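Local coordinates for protein malate dehydrogenase (PDB 4BGV) that probably catalyses the reversible, NAD-dependent oxidation of malate to oxaloacetate, a step of the tricarboxylic acid cycle, at residues Arg2-Gly14 / Tyr70-Ala83. Sequence-based numbering, arbitrary orientation.
Sequences RSKISVIGAGAVG and YAEMKGSDVIVVTA
Ile-5 to Ile-8 pair in parallel with Val-78 to Val-81, the two central strands of the Rossmann-fold NAD-binding domain. Ser-6 N and Ile-8 N donate to Val-78 O and Val-80 O, while Val-80 N and Thr-82 N return bonds to Ser-6 O and Ile-8 O.

Branched aliphatic residues suit strands buried on both faces. Ile-5 CG2 lies beside Val-80 CG2 (4.0 Å), on the face covered by helix 232-246. On the other face, Ile-8 has CG1 anti to its carbonyl carbon (chi1 -58°) and extends CD1 over Ile-79 CG2 (3.7 Å) to Met-73 SD, crossing the Tyr-70 side chain roughly at right angles.

Polar groups fasten the start of the pair. The extended Lys-4 chain runs past Ser-76 and delivers NZ to Glu-72 O at the 3-10 segment and Lys-74 O in the following type II turn, a site suited to a cation. The small hydroxyl of Ser-6 donates to Ser-76 OG (2.6 Å), which in turn donates to Met-73 O.

Beyond lies the glycine-rich Gly-9 to Gly-14 segment, consistent with dinucleotide binding, a loop leading into helix 12-23 with Gly-11 at the N-cap. Thr-82 OG1 sits close to Gly-9 CA (3.4 Å) and Gly-14 CA, which suits residues without side chains; it holds this end, donating to Ile-8 O (2.7 Å) and accepting from a water that itself accepts from Gly-14 N.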
ATOM      1  N   ARG A   2      -5.501  -6.990 -17.778  1.00 21.90           N
ATOM      2  CA  ARG A   2      -5.302  -7.491 -16.420  1.00 16.68           C
ATOM      3  C   ARG A   2      -5.343  -9.017 -16.434  1.00 12.33           C
ATOM      4  O   ARG A   2      -5.978  -9.625 -17.295  1.00 17.10           O
ATOM      5  CB  ARG A   2      -6.404  -6.993 -15.476  1.00 19.26           C
ATOM      6  CG  ARG A   2      -6.429  -5.483 -15.170  1.00 19.49           C
ATOM      7  CD  ARG A   2      -7.773  -5.106 -14.525  1.00 20.65           C
ATOM      8  NE  ARG A   2      -8.283  -3.842 -15.056  1.00 29.11           N
ATOM      9  CZ  ARG A   2      -9.566  -3.552 -15.173  1.00 27.31           C
ATOM     10  NH1 ARG A   2     -10.490  -4.438 -14.804  1.00 14.23           N
ATOM     11  NH2 ARG A   2      -9.929  -2.376 -15.662  1.00 39.95           N
ATOM     12  N   SER A   3      -4.665  -9.632 -15.481  1.00 11.28           N
ATOM     13  CA  SER A   3      -4.790 -11.067 -15.290  1.00 11.37           C
ATOM     14  C   SER A   3      -6.132 -11.366 -14.659  1.00 12.27           C
ATOM     15  O   SER A   3      -6.759 -10.490 -14.054  1.00 12.49           O
ATOM     16  CB  SER A   3      -3.673 -11.611 -14.402  1.00 17.37           C
ATOM     17  OG  SER A   3      -2.434 -11.602 -15.095  1.00 28.47           O
ATOM     18  N   LYS A   4      -6.553 -12.613 -14.802  1.00 11.20           N
ATOM     19  CA  LYS A   4      -7.843 -13.060 -14.319  1.00  9.67           C
ATOM     20  C   LYS A   4      -7.628 -14.223 -13.363  1.00 10.92           C
ATOM     21  O   LYS A   4      -6.883 -15.165 -13.663  1.00 12.21           O
ATOM     22  CB  LYS A   4      -8.703 -13.493 -15.503  1.00 13.65           C
ATOM     23  CG  LYS A   4     -10.017 -14.161 -15.122  1.00 16.13           C
ATOM     24  CD  LYS A   4     -10.828 -14.408 -16.390  1.00 18.06           C
ATOM     25  CE  LYS A   4     -12.214 -14.958 -16.097  1.00 17.22           C
ATOM     26  NZ  LYS A   4     -12.942 -15.217 -17.394  1.00 14.12           N
ATOM     27  N   ILE A   5      -8.255 -14.146 -12.203  1.00  8.38           N
ATOM     28  CA  ILE A   5      -8.179 -15.221 -11.225  1.00 12.11           C
ATOM     29  C   ILE A   5      -9.598 -15.702 -10.963  1.00 12.62           C
ATOM     30  O   ILE A   5     -10.494 -14.887 -10.708  1.00 10.15           O
ATOM     31  CB  ILE A   5      -7.540 -14.738  -9.904  1.00  9.24           C
ATOM     32  CG1 ILE A   5      -6.139 -14.160 -10.157  1.00 10.79           C
ATOM     33  CG2 ILE A   5      -7.481 -15.861  -8.864  1.00  8.93           C
ATOM     34  CD1 ILE A   5      -6.108 -12.619 -10.177  1.00 13.07           C
ATOM     35  N   SER A   6      -9.805 -17.011 -11.044  1.00  7.43           N
ATOM     36  CA  SER A   6     -11.074 -17.601 -10.668  1.00  7.29           C
ATOM     37  C   SER A   6     -10.908 -18.226  -9.295  1.00 10.31           C
ATOM     38  O   SER A   6      -9.902 -18.883  -9.039  1.00  9.45           O
ATOM     39  CB  SER A   6     -11.508 -18.674 -11.675  1.00  9.56           C
ATOM     40  OG  SER A   6     -11.891 -18.085 -12.911  1.00 11.53           O
ATOM     41  N   VAL A   7     -11.895 -18.012  -8.429  1.00  9.84           N
ATOM     42  CA  VAL A   7     -11.943 -18.632  -7.107  1.00  8.88           C
ATOM     43  C   VAL A   7     -13.167 -19.541  -7.012  1.00  9.37           C
ATOM     44  O   VAL A   7     -14.312 -19.078  -7.081  1.00 12.06           O
ATOM     45  CB  VAL A   7     -11.990 -17.552  -6.003  1.00 11.63           C
ATOM     46  CG1 VAL A   7     -12.115 -18.168  -4.625  1.00 11.65           C
ATOM     47  CG2 VAL A   7     -10.749 -16.647  -6.090  1.00 10.61           C
ATOM     48  N   ILE A   8     -12.921 -20.841  -6.877  1.00  9.60           N
ATOM     49  CA  ILE A   8     -13.998 -21.814  -6.768  1.00 11.47           C
ATOM     50  C   ILE A   8     -14.304 -22.007  -5.281  1.00 10.96           C
ATOM     51  O   ILE A   8     -13.446 -22.455  -4.512  1.00 11.15           O
ATOM     52  CB  ILE A   8     -13.614 -23.140  -7.453  1.00  8.59           C
ATOM     53  CG1 ILE A   8     -13.288 -22.908  -8.932  1.00 13.15           C
ATOM     54  CG2 ILE A   8     -14.738 -24.174  -7.311  1.00 13.88           C
ATOM     55  CD1 ILE A   8     -12.903 -24.197  -9.680  1.00 15.21           C
ATOM     56  N   GLY A   9     -15.513 -21.629  -4.880  1.00  9.15           N
ATOM     57  CA  GLY A   9     -15.918 -21.640  -3.480  1.00 12.80           C
ATOM     58  C   GLY A   9     -16.060 -20.207  -2.992  1.00 14.22           C
ATOM     59  O   GLY A   9     -15.105 -19.427  -3.050  1.00 11.84           O
ATOM     60  N   ALA A  10     -17.256 -19.852  -2.532  1.00 11.45           N
ATOM     61  CA  ALA A  10     -17.521 -18.495  -2.061  1.00  9.57           C
ATOM     62  C   ALA A  10     -17.854 -18.440  -0.571  1.00 12.74           C
ATOM     63  O   ALA A  10     -18.468 -17.488  -0.104  1.00 12.66           O
ATOM     64  CB  ALA A  10     -18.632 -17.849  -2.894  1.00  8.29           C
ATOM     65  N   GLY A  11     -17.428 -19.458   0.175  1.00 13.35           N
ATOM     66  CA  GLY A  11     -17.549 -19.447   1.623  1.00 14.31           C
ATOM     67  C   GLY A  11     -16.494 -18.527   2.217  1.00 14.37           C
ATOM     68  O   GLY A  11     -15.889 -17.730   1.502  1.00 12.19           O
ATOM     69  N   ALA A  12     -16.257 -18.641   3.519  1.00 12.06           N
ATOM     70  CA  ALA A  12     -15.341 -17.722   4.205  1.00 15.15           C
ATOM     71  C   ALA A  12     -13.952 -17.693   3.565  1.00  9.77           C
ATOM     72  O   ALA A  12     -13.387 -16.634   3.346  1.00  9.71           O
ATOM     73  CB  ALA A  12     -15.228 -18.091   5.701  1.00 12.29           C
ATOM     74  N   VAL A  13     -13.391 -18.856   3.270  1.00 10.98           N
ATOM     75  CA  VAL A  13     -12.033 -18.848   2.719  1.00 12.25           C
ATOM     76  C   VAL A  13     -11.999 -18.261   1.311  1.00  9.07           C
ATOM     77  O   VAL A  13     -11.206 -17.376   1.029  1.00  9.35           O
ATOM     78  CB  VAL A  13     -11.359 -20.247   2.772  1.00 12.84           C
ATOM     79  CG1 VAL A  13     -10.006 -20.226   2.042  1.00 10.18           C
ATOM     80  CG2 VAL A  13     -11.146 -20.653   4.225  1.00 14.62           C
ATOM     81  N   GLY A  14     -12.870 -18.740   0.429  1.00  7.45           N
ATOM     82  CA  GLY A  14     -12.846 -18.278  -0.954  1.00  8.59           C
ATOM     83  C   GLY A  14     -13.128 -16.791  -1.068  1.00  9.93           C
ATOM     84  O   GLY A  14     -12.446 -16.059  -1.810  1.00  8.41           O
ATOM     85  N   TYR A  70     -19.254 -22.717 -15.306  1.00 13.66           N
ATOM     86  CA  TYR A  70     -17.793 -22.772 -15.201  1.00 12.01           C
ATOM     87  C   TYR A  70     -17.116 -22.273 -16.479  1.00 17.39           C
ATOM     88  O   TYR A  70     -15.918 -22.020 -16.486  1.00 14.57           O
ATOM     89  CB  TYR A  70     -17.313 -24.191 -14.894  1.00 13.75           C
ATOM     90  CG  TYR A  70     -17.348 -24.575 -13.432  1.00 15.56           C
ATOM     91  CD1 TYR A  70     -16.574 -23.898 -12.499  1.00 14.02           C
ATOM     92  CD2 TYR A  70     -18.127 -25.638 -12.993  1.00 15.74           C
ATOM     93  CE1 TYR A  70     -16.583 -24.263 -11.167  1.00 18.31           C
ATOM     94  CE2 TYR A  70     -18.135 -26.015 -11.662  1.00 18.26           C
ATOM     95  CZ  TYR A  70     -17.365 -25.325 -10.757  1.00 19.51           C
ATOM     96  OH  TYR A  70     -17.373 -25.689  -9.432  1.00 20.64           O
ATOM     97  N   ALA A  71     -17.884 -22.142 -17.561  1.00 16.93           N
ATOM     98  CA  ALA A  71     -17.360 -21.550 -18.798  1.00 16.72           C
ATOM     99  C   ALA A  71     -16.769 -20.155 -18.561  1.00 18.51           C
ATOM    100  O   ALA A  71     -15.847 -19.735 -19.265  1.00 14.21           O
ATOM    101  CB  ALA A  71     -18.451 -21.508 -19.887  1.00 15.59           C
ATOM    102  N   GLU A  72     -17.291 -19.452 -17.553  1.00 14.54           N
ATOM    103  CA  GLU A  72     -16.792 -18.139 -17.164  1.00 15.16           C
ATOM    104  C   GLU A  72     -15.353 -18.124 -16.618  1.00 11.83           C
ATOM    105  O   GLU A  72     -14.771 -17.056 -16.446  1.00 13.33           O
ATOM    106  CB  GLU A  72     -17.756 -17.465 -16.168  1.00 17.05           C
ATOM    107  CG  GLU A  72     -19.146 -17.179 -16.743  1.00 20.06           C
ATOM    108  CD  GLU A  72     -19.138 -16.044 -17.748  1.00 25.43           C
ATOM    109  OE1 GLU A  72     -18.067 -15.427 -17.937  1.00 25.08           O
ATOM    110  OE2 GLU A  72     -20.202 -15.761 -18.344  1.00 26.48           O
ATOM    111  N   MET A  73     -14.769 -19.291 -16.371  1.00 13.06           N
ATOM    112  CA  MET A  73     -13.364 -19.363 -15.955  1.00 13.65           C
ATOM    113  C   MET A  73     -12.401 -19.183 -17.121  1.00 13.30           C
ATOM    114  O   MET A  73     -11.215 -18.996 -16.901  1.00 16.83           O
ATOM    115  CB  MET A  73     -13.049 -20.703 -15.264  1.00 13.01           C
ATOM    116  CG  MET A  73     -13.808 -20.934 -13.965  1.00 10.93           C
ATOM    117  SD  MET A  73     -13.104 -22.325 -13.054  1.00 15.37           S
ATOM    118  CE  MET A  73     -13.298 -23.674 -14.213  1.00 15.77           C
ATOM    119  N   LYS A  74     -12.910 -19.249 -18.354  1.00 13.02           N
ATOM    120  CA  LYS A  74     -12.057 -19.158 -19.538  0.50 13.95           C
ATOM    121  C   LYS A  74     -11.049 -18.016 -19.442  1.00 13.20           C
ATOM    122  O   LYS A  74     -11.401 -16.880 -19.105  1.00 14.57           O
ATOM    123  CB  LYS A  74     -12.900 -19.017 -20.808  0.50 16.86           C
ATOM    124  CG  LYS A  74     -13.832 -17.815 -20.811  0.50 18.64           C
ATOM    125  CD  LYS A  74     -14.660 -17.758 -22.090  0.50 23.33           C
ATOM    126  CE  LYS A  74     -15.650 -16.610 -22.058  0.50 24.17           C
ATOM    127  NZ  LYS A  74     -16.388 -16.504 -23.344  0.50 24.48           N
ATOM    128  N   GLY A  75      -9.787 -18.331 -19.724  1.00 15.70           N
ATOM    129  CA  GLY A  75      -8.731 -17.337 -19.724  1.00 19.57           C
ATOM    130  C   GLY A  75      -8.193 -16.968 -18.352  1.00 17.43           C
ATOM    131  O   GLY A  75      -7.472 -15.983 -18.219  1.00 12.87           O
ATOM    132  N   SER A  76      -8.537 -17.748 -17.328  1.00 12.89           N
ATOM    133  CA  SER A  76      -8.011 -17.495 -15.992  1.00 12.00           C
ATOM    134  C   SER A  76      -6.526 -17.844 -15.948  1.00 11.24           C
ATOM    135  O   SER A  76      -6.124 -18.912 -16.399  1.00 15.52           O
ATOM    136  CB  SER A  76      -8.755 -18.341 -14.943  1.00 14.08           C
ATOM    137  OG  SER A  76     -10.112 -17.920 -14.788  1.00 12.47           O
ATOM    138  N   ASP A  77      -5.705 -16.948 -15.416  1.00  8.69           N
ATOM    139  CA  ASP A  77      -4.293 -17.259 -15.250  0.50  7.80           C
ATOM    140  C   ASP A  77      -4.124 -18.238 -14.091  1.00  8.79           C
ATOM    141  O   ASP A  77      -3.299 -19.149 -14.159  1.00  9.60           O
ATOM    142  CB  ASP A  77      -3.483 -15.991 -14.991  0.50 11.32           C
ATOM    143  CG  ASP A  77      -1.988 -16.243 -15.014  0.50 12.23           C
ATOM    144  OD1 ASP A  77      -1.511 -16.944 -15.933  0.50 10.04           O
ATOM    145  OD2 ASP A  77      -1.287 -15.738 -14.113  0.50 13.23           O
ATOM    146  N   VAL A  78      -4.910 -18.034 -13.032  1.00  9.32           N
ATOM    147  CA  VAL A  78      -4.888 -18.883 -11.850  1.00  7.78           C
ATOM    148  C   VAL A  78      -6.311 -19.215 -11.442  1.00  8.22           C
ATOM    149  O   VAL A  78      -7.196 -18.366 -11.513  1.00  7.12           O
ATOM    150  CB  VAL A  78      -4.158 -18.202 -10.665  1.00  6.72           C
ATOM    151  CG1 VAL A  78      -4.281 -19.036  -9.384  1.00  7.60           C
ATOM    152  CG2 VAL A  78      -2.689 -17.971 -11.028  1.00  7.11           C
ATOM    153  N   ILE A  79      -6.529 -20.471 -11.059  1.00  6.66           N
ATOM    154  CA  ILE A  79      -7.774 -20.888 -10.428  1.00 10.12           C
ATOM    155  C   ILE A  79      -7.459 -21.365  -9.011  1.00 10.23           C
ATOM    156  O   ILE A  79      -6.569 -22.193  -8.810  1.00  7.87           O
ATOM    157  CB  ILE A  79      -8.414 -22.049 -11.204  1.00  9.64           C
ATOM    158  CG1 ILE A  79      -8.722 -21.597 -12.633  1.00 10.58           C
ATOM    159  CG2 ILE A  79      -9.687 -22.568 -10.493  1.00  9.23           C
ATOM    160  CD1 ILE A  79      -9.238 -22.718 -13.536  1.00  9.95           C
ATOM    161  N   VAL A  80      -8.183 -20.830  -8.038  1.00  9.85           N
ATOM    162  CA  VAL A  80      -8.001 -21.189  -6.642  1.00  7.89           C
ATOM    163  C   VAL A  80      -9.149 -22.117  -6.248  1.00  8.92           C
ATOM    164  O   VAL A  80     -10.321 -21.736  -6.334  1.00 10.75           O
ATOM    165  CB  VAL A  80      -8.049 -19.926  -5.744  1.00  8.21           C
ATOM    166  CG1 VAL A  80      -7.793 -20.301  -4.293  1.00 10.75           C
ATOM    167  CG2 VAL A  80      -7.031 -18.892  -6.221  1.00 10.10           C
ATOM    168  N   VAL A  81      -8.821 -23.332  -5.819  1.00  8.74           N
ATOM    169  CA  VAL A  81      -9.851 -24.300  -5.456  1.00  9.56           C
ATOM    170  C   VAL A  81     -10.078 -24.333  -3.941  1.00 14.66           C
ATOM    171  O   VAL A  81      -9.233 -24.830  -3.191  1.00 11.52           O
ATOM    172  CB  VAL A  81      -9.494 -25.711  -5.984  1.00 11.82           C
ATOM    173  CG1 VAL A  81     -10.592 -26.734  -5.632  1.00 11.09           C
ATOM    174  CG2 VAL A  81      -9.277 -25.667  -7.497  1.00 11.40           C
ATOM    175  N   THR A  82     -11.218 -23.809  -3.490  1.00 10.94           N
ATOM    176  CA  THR A  82     -11.542 -23.813  -2.064  1.00 13.95           C
ATOM    177  C   THR A  82     -12.852 -24.541  -1.817  1.00 15.76           C
ATOM    178  O   THR A  82     -13.438 -24.418  -0.754  1.00 21.71           O
ATOM    179  CB  THR A  82     -11.705 -22.391  -1.485  1.00 19.40           C
ATOM    180  OG1 THR A  82     -12.963 -21.838  -1.900  1.00 19.04           O
ATOM    181  CG2 THR A  82     -10.593 -21.484  -1.954  1.00 18.56           C
ATOM    182  N   ALA A  83     -13.306 -25.292  -2.809  1.00 16.51           N
ATOM    183  CA  ALA A  83     -14.545 -26.038  -2.693  1.00 21.50           C
ATOM    184  C   ALA A  83     -14.266 -27.261  -1.826  1.00 24.67           C
ATOM    185  O   ALA A  83     -13.138 -27.722  -1.745  1.00 27.56           O
ATOM    186  CB  ALA A  83     -15.036 -26.450  -4.072  1.00 28.60           C
TER
HETATM  187  O   HOH W   1      -5.747 -14.158 -17.457  1.00 25.54           O
HETATM  188  O   HOH W   2     -14.718 -21.070   0.203  1.00 14.29           O